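Local coordinates for protein Bse634I restriction endonuclease (PDB 1KNV) that probably cuts DNA as a type II restriction endonuclease of the PDDEXK nuclease clan and can bind divalent metal, at residues F110-T120 against F179-W188. Sequence-based numbering, arbitrary orientation. Where two conformers were deposited one is given.
Sequences FDFRKIFDNET and FKDIEGKCKW
Phe116 and Cys186 form a single beta bridge: Cys186 N donates to Ile115 O (2.7 Å) and Asp117 N to Cys186 O (2.9 Å), while Gly184 N donates to Lys114 O. Gly184, at positive phi, also brings its CA-H to Phe116 O. At one end, Phe179 CD1 sits 3.4 Å above the centre of the Phe110 ring, the two planes inclined by 39°. Phe110 CG lies anti to the backbone N (chi1 -174°), which carries the ring across to Phe179 and sets its rim against Glu183. Replacing this ring with an alanine is likely to uncover Phe179 CD1 and leave the Glu183 chain without the rim it lies against. The Glu183 carboxylate runs alongside Lys114, OE2 3.3 Å from CE but 4.1 Å from NZ, too far for a salt bridge. Ile115 packs CG2 on Ile182 and CD1 on Cys186 SG (3.9 Å). Beyond the bridge, Asp117 N-caps helix 118-131: OD2 accepts from Thr120 N and OG1, the latter also bonded to Tyr227 OH. Thr120 OG1 and CG2 both press on Trp188 CB; the Trp188 ring stacks on Tyr227. Backbone bonds thus tie the helix start to the loop leading into strand 191-198, and Phe179 and Ile182 extend the apolar packing to strand 99-103.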
loop_
_atom_site.group_PDB
_atom_site.type_symbol
_atom_site.label_atom_id
_atom_site.label_comp_id
_atom_site.label_asym_id
_atom_site.label_seq_id
_atom_site.Cartn_x
_atom_site.Cartn_y
_atom_site.Cartn_z
ATOM N N PHE B 110 -3.179 29.545 14.843
ATOM C CA PHE B 110 -4.024 28.449 15.277
ATOM C C PHE B 110 -3.932 27.335 14.252
ATOM O O PHE B 110 -4.533 27.433 13.186
ATOM C CB PHE B 110 -5.477 28.913 15.383
ATOM C CG PHE B 110 -6.412 27.875 15.960
ATOM C CD1 PHE B 110 -6.719 27.872 17.316
ATOM C CD2 PHE B 110 -6.986 26.906 15.146
ATOM C CE1 PHE B 110 -7.581 26.925 17.848
ATOM C CE2 PHE B 110 -7.850 25.954 15.670
ATOM C CZ PHE B 110 -8.148 25.963 17.024
ATOM N N ASP B 111 -3.172 26.287 14.571
ATOM C CA ASP B 111 -3.019 25.136 13.685
ATOM C C ASP B 111 -4.397 24.499 13.536
ATOM O O ASP B 111 -4.977 24.044 14.524
ATOM C CB ASP B 111 -2.059 24.132 14.309
ATOM C CG ASP B 111 -1.866 22.906 13.452
ATOM O OD1 ASP B 111 -2.726 22.640 12.588
ATOM O OD2 ASP B 111 -0.855 22.199 13.653
ATOM N N PHE B 112 -4.912 24.454 12.308
ATOM C CA PHE B 112 -6.249 23.900 12.046
ATOM C C PHE B 112 -6.427 22.495 12.601
ATOM O O PHE B 112 -7.543 22.094 12.938
ATOM C CB PHE B 112 -6.550 23.904 10.537
ATOM C CG PHE B 112 -6.078 22.662 9.807
ATOM C CD1 PHE B 112 -6.942 21.594 9.593
ATOM C CD2 PHE B 112 -4.768 22.557 9.359
ATOM C CE1 PHE B 112 -6.503 20.435 8.941
ATOM C CE2 PHE B 112 -4.321 21.409 8.712
ATOM C CZ PHE B 112 -5.193 20.343 8.502
ATOM N N ARG B 113 -5.328 21.748 12.685
ATOM C CA ARG B 113 -5.360 20.385 13.205
ATOM C C ARG B 113 -5.952 20.312 14.609
ATOM O O ARG B 113 -6.430 19.268 15.036
ATOM C CB ARG B 113 -3.950 19.793 13.184
ATOM C CG ARG B 113 -3.490 19.489 11.769
ATOM C CD ARG B 113 -2.009 19.257 11.688
ATOM N NE ARG B 113 -1.562 18.193 12.576
ATOM C CZ ARG B 113 -0.314 17.741 12.604
ATOM N NH1 ARG B 113 0.593 18.269 11.788
ATOM N NH2 ARG B 113 0.031 16.774 13.440
ATOM N N LYS B 114 -5.938 21.438 15.313
ATOM C CA LYS B 114 -6.483 21.497 16.657
ATOM C C LYS B 114 -8.004 21.401 16.670
ATOM O O LYS B 114 -8.605 21.320 17.738
ATOM C CB LYS B 114 -6.012 22.781 17.342
ATOM C CG LYS B 114 -4.516 22.771 17.628
ATOM C CD LYS B 114 -3.949 24.158 17.837
ATOM C CE LYS B 114 -4.488 24.789 19.088
ATOM N NZ LYS B 114 -3.961 26.174 19.256
ATOM N N ILE B 115 -8.638 21.409 15.499
ATOM C CA ILE B 115 -10.094 21.285 15.465
ATOM C C ILE B 115 -10.475 19.811 15.566
ATOM O O ILE B 115 -11.613 19.466 15.872
ATOM C CB ILE B 115 -10.730 21.882 14.171
ATOM C CG1 ILE B 115 -10.358 21.050 12.942
ATOM C CG2 ILE B 115 -10.280 23.331 13.996
ATOM C CD1 ILE B 115 -11.181 21.418 11.712
ATOM N N PHE B 116 -9.503 18.945 15.315
ATOM C CA PHE B 116 -9.719 17.510 15.382
ATOM C C PHE B 116 -9.936 17.020 16.804
ATOM O O PHE B 116 -9.406 17.600 17.753
ATOM C CB PHE B 116 -8.513 16.788 14.792
ATOM C CG PHE B 116 -8.456 16.828 13.297
ATOM C CD1 PHE B 116 -7.229 16.744 12.638
ATOM C CD2 PHE B 116 -9.627 16.898 12.548
ATOM C CE1 PHE B 116 -7.164 16.724 11.244
ATOM C CE2 PHE B 116 -9.585 16.880 11.165
ATOM C CZ PHE B 116 -8.345 16.792 10.505
ATOM N N ASP B 117 -10.714 15.949 16.949
ATOM C CA ASP B 117 -10.952 15.381 18.265
ATOM C C ASP B 117 -9.669 14.732 18.774
ATOM O O ASP B 117 -8.687 14.564 18.038
ATOM C CB ASP B 117 -12.118 14.372 18.234
ATOM C CG ASP B 117 -11.954 13.272 17.185
ATOM O OD1 ASP B 117 -12.980 12.660 16.821
ATOM O OD2 ASP B 117 -10.832 12.988 16.728
ATOM N N ASN B 118 -9.667 14.376 20.043
ATOM C CA ASN B 118 -8.498 13.769 20.649
ATOM C C ASN B 118 -7.998 12.492 19.958
ATOM O O ASN B 118 -6.797 12.321 19.745
ATOM C CB ASN B 118 -8.798 13.486 22.121
ATOM C CG ASN B 118 -7.650 12.820 22.819
ATOM O OD1 ASN B 118 -6.551 13.382 22.925
ATOM N ND2 ASN B 118 -7.888 11.601 23.297
ATOM N N GLU B 119 -8.915 11.595 19.617
ATOM C CA GLU B 119 -8.546 10.340 18.977
ATOM C C GLU B 119 -7.728 10.558 17.706
ATOM O O GLU B 119 -6.717 9.892 17.485
ATOM C CB GLU B 119 -9.810 9.534 18.668
ATOM C CG GLU B 119 -9.593 8.289 17.835
ATOM C CD GLU B 119 -10.883 7.517 17.601
ATOM O OE1 GLU B 119 -11.948 8.147 17.410
ATOM O OE2 GLU B 119 -10.835 6.272 17.591
ATOM N N THR B 120 -8.171 11.496 16.875
ATOM C CA THR B 120 -7.482 11.809 15.634
ATOM C C THR B 120 -6.121 12.476 15.867
ATOM O O THR B 120 -5.136 12.102 15.235
ATOM C CB THR B 120 -8.355 12.713 14.754
ATOM O OG1 THR B 120 -9.561 12.010 14.411
ATOM C CG2 THR B 120 -7.597 13.119 13.492
ATOM N N PHE B 179 -13.256 29.164 14.300
ATOM C CA PHE B 179 -12.501 27.937 14.518
ATOM C C PHE B 179 -12.360 27.596 16.000
ATOM O O PHE B 179 -12.185 26.430 16.365
ATOM C CB PHE B 179 -11.123 28.067 13.872
ATOM C CG PHE B 179 -10.342 29.270 14.333
ATOM C CD1 PHE B 179 -9.678 29.265 15.556
ATOM C CD2 PHE B 179 -10.280 30.410 13.549
ATOM C CE1 PHE B 179 -8.968 30.371 15.986
ATOM C CE2 PHE B 179 -9.569 31.520 13.978
ATOM C CZ PHE B 179 -8.913 31.497 15.201
ATOM N N LYS B 180 -12.435 28.614 16.853
ATOM C CA LYS B 180 -12.317 28.409 18.292
ATOM C C LYS B 180 -13.505 27.638 18.884
ATOM O O LYS B 180 -13.341 26.905 19.851
ATOM C CB LYS B 180 -12.180 29.753 19.013
ATOM C CG LYS B 180 -10.913 30.533 18.727
ATOM C CD LYS B 180 -10.943 31.804 19.555
ATOM C CE LYS B 180 -9.721 32.676 19.337
ATOM N NZ LYS B 180 -9.815 33.915 20.177
ATOM N N ASP B 181 -14.695 27.806 18.309
ATOM C CA ASP B 181 -15.900 27.112 18.784
ATOM C C ASP B 181 -15.843 25.600 18.555
ATOM O O ASP B 181 -16.448 24.823 19.306
ATOM C CB ASP B 181 -17.149 27.629 18.063
ATOM C CG ASP B 181 -17.481 29.060 18.407
ATOM O OD1 ASP B 181 -16.615 29.755 18.984
ATOM O OD2 ASP B 181 -18.611 29.494 18.084
ATOM N N ILE B 182 -15.141 25.182 17.506
ATOM C CA ILE B 182 -15.070 23.766 17.196
ATOM C C ILE B 182 -13.757 23.096 17.545
ATOM O O ILE B 182 -13.557 21.940 17.192
ATOM C CB ILE B 182 -15.350 23.506 15.707
ATOM C CG1 ILE B 182 -14.255 24.135 14.859
ATOM C CG2 ILE B 182 -16.707 24.084 15.313
ATOM C CD1 ILE B 182 -14.386 23.798 13.404
ATOM N N GLU B 183 -12.864 23.802 18.236
ATOM C CA GLU B 183 -11.582 23.219 18.608
ATOM C C GLU B 183 -11.761 21.917 19.385
ATOM O O GLU B 183 -12.469 21.879 20.392
ATOM C CB GLU B 183 -10.757 24.210 19.436
ATOM C CG GLU B 183 -9.503 23.608 20.110
ATOM C CD GLU B 183 -8.549 24.671 20.663
ATOM O OE1 GLU B 183 -9.030 25.761 21.055
ATOM O OE2 GLU B 183 -7.320 24.411 20.717
ATOM N N GLY B 184 -11.123 20.858 18.882
ATOM C CA GLY B 184 -11.165 19.545 19.504
ATOM C C GLY B 184 -12.467 18.802 19.348
ATOM O O GLY B 184 -12.642 17.743 19.930
ATOM N N LYS B 185 -13.370 19.329 18.537
ATOM C CA LYS B 185 -14.682 18.715 18.345
ATOM C C LYS B 185 -14.946 18.039 17.003
ATOM O O LYS B 185 -15.947 17.345 16.850
ATOM C CB LYS B 185 -15.772 19.777 18.506
ATOM C CG LYS B 185 -15.874 20.477 19.855
ATOM C CD LYS B 185 -16.852 21.649 19.728
ATOM C CE LYS B 185 -17.338 22.144 21.076
ATOM N NZ LYS B 185 -16.210 22.482 21.982
ATOM N N CYS B 186 -14.055 18.234 16.040
ATOM C CA CYS B 186 -14.256 17.666 14.716
ATOM C C CYS B 186 -13.768 16.252 14.484
ATOM O O CYS B 186 -12.617 15.932 14.752
ATOM C CB CYS B 186 -13.624 18.573 13.672
ATOM S SG CYS B 186 -14.335 20.192 13.674
ATOM N N LYS B 187 -14.661 15.415 13.966
ATOM C CA LYS B 187 -14.317 14.042 13.643
ATOM C C LYS B 187 -13.462 14.237 12.398
ATOM O O LYS B 187 -13.763 15.088 11.561
ATOM C CB LYS B 187 -15.572 13.235 13.300
ATOM C CG LYS B 187 -16.452 12.878 14.495
ATOM C CD LYS B 187 -17.756 12.226 14.041
ATOM C CE LYS B 187 -17.498 11.079 13.052
ATOM N NZ LYS B 187 -18.736 10.299 12.708
ATOM N N TRP B 188 -12.396 13.461 12.281
ATOM C CA TRP B 188 -11.490 13.593 11.153
ATOM C C TRP B 188 -12.169 13.587 9.789
ATOM O O TRP B 188 -11.778 14.352 8.909
ATOM C CB TRP B 188 -10.435 12.489 11.196
ATOM C CG TRP B 188 -10.938 11.180 10.737
ATOM C CD1 TRP B 188 -11.681 10.286 11.449
ATOM C CD2 TRP B 188 -10.760 10.610 9.434
ATOM N NE1 TRP B 188 -11.978 9.188 10.664
ATOM C CE2 TRP B 188 -11.424 9.369 9.422
ATOM C CE3 TRP B 188 -10.106 11.037 8.269
ATOM C CZ2 TRP B 188 -11.444 8.547 8.299
ATOM C CZ3 TRP B 188 -10.129 10.221 7.159
ATOM C CH2 TRP B 188 -10.792 8.995 7.180
HETATM O O HOH W 1 -12.467 11.108 14.629
HETATM O O HOH W 2 -11.997 15.011 21.801
#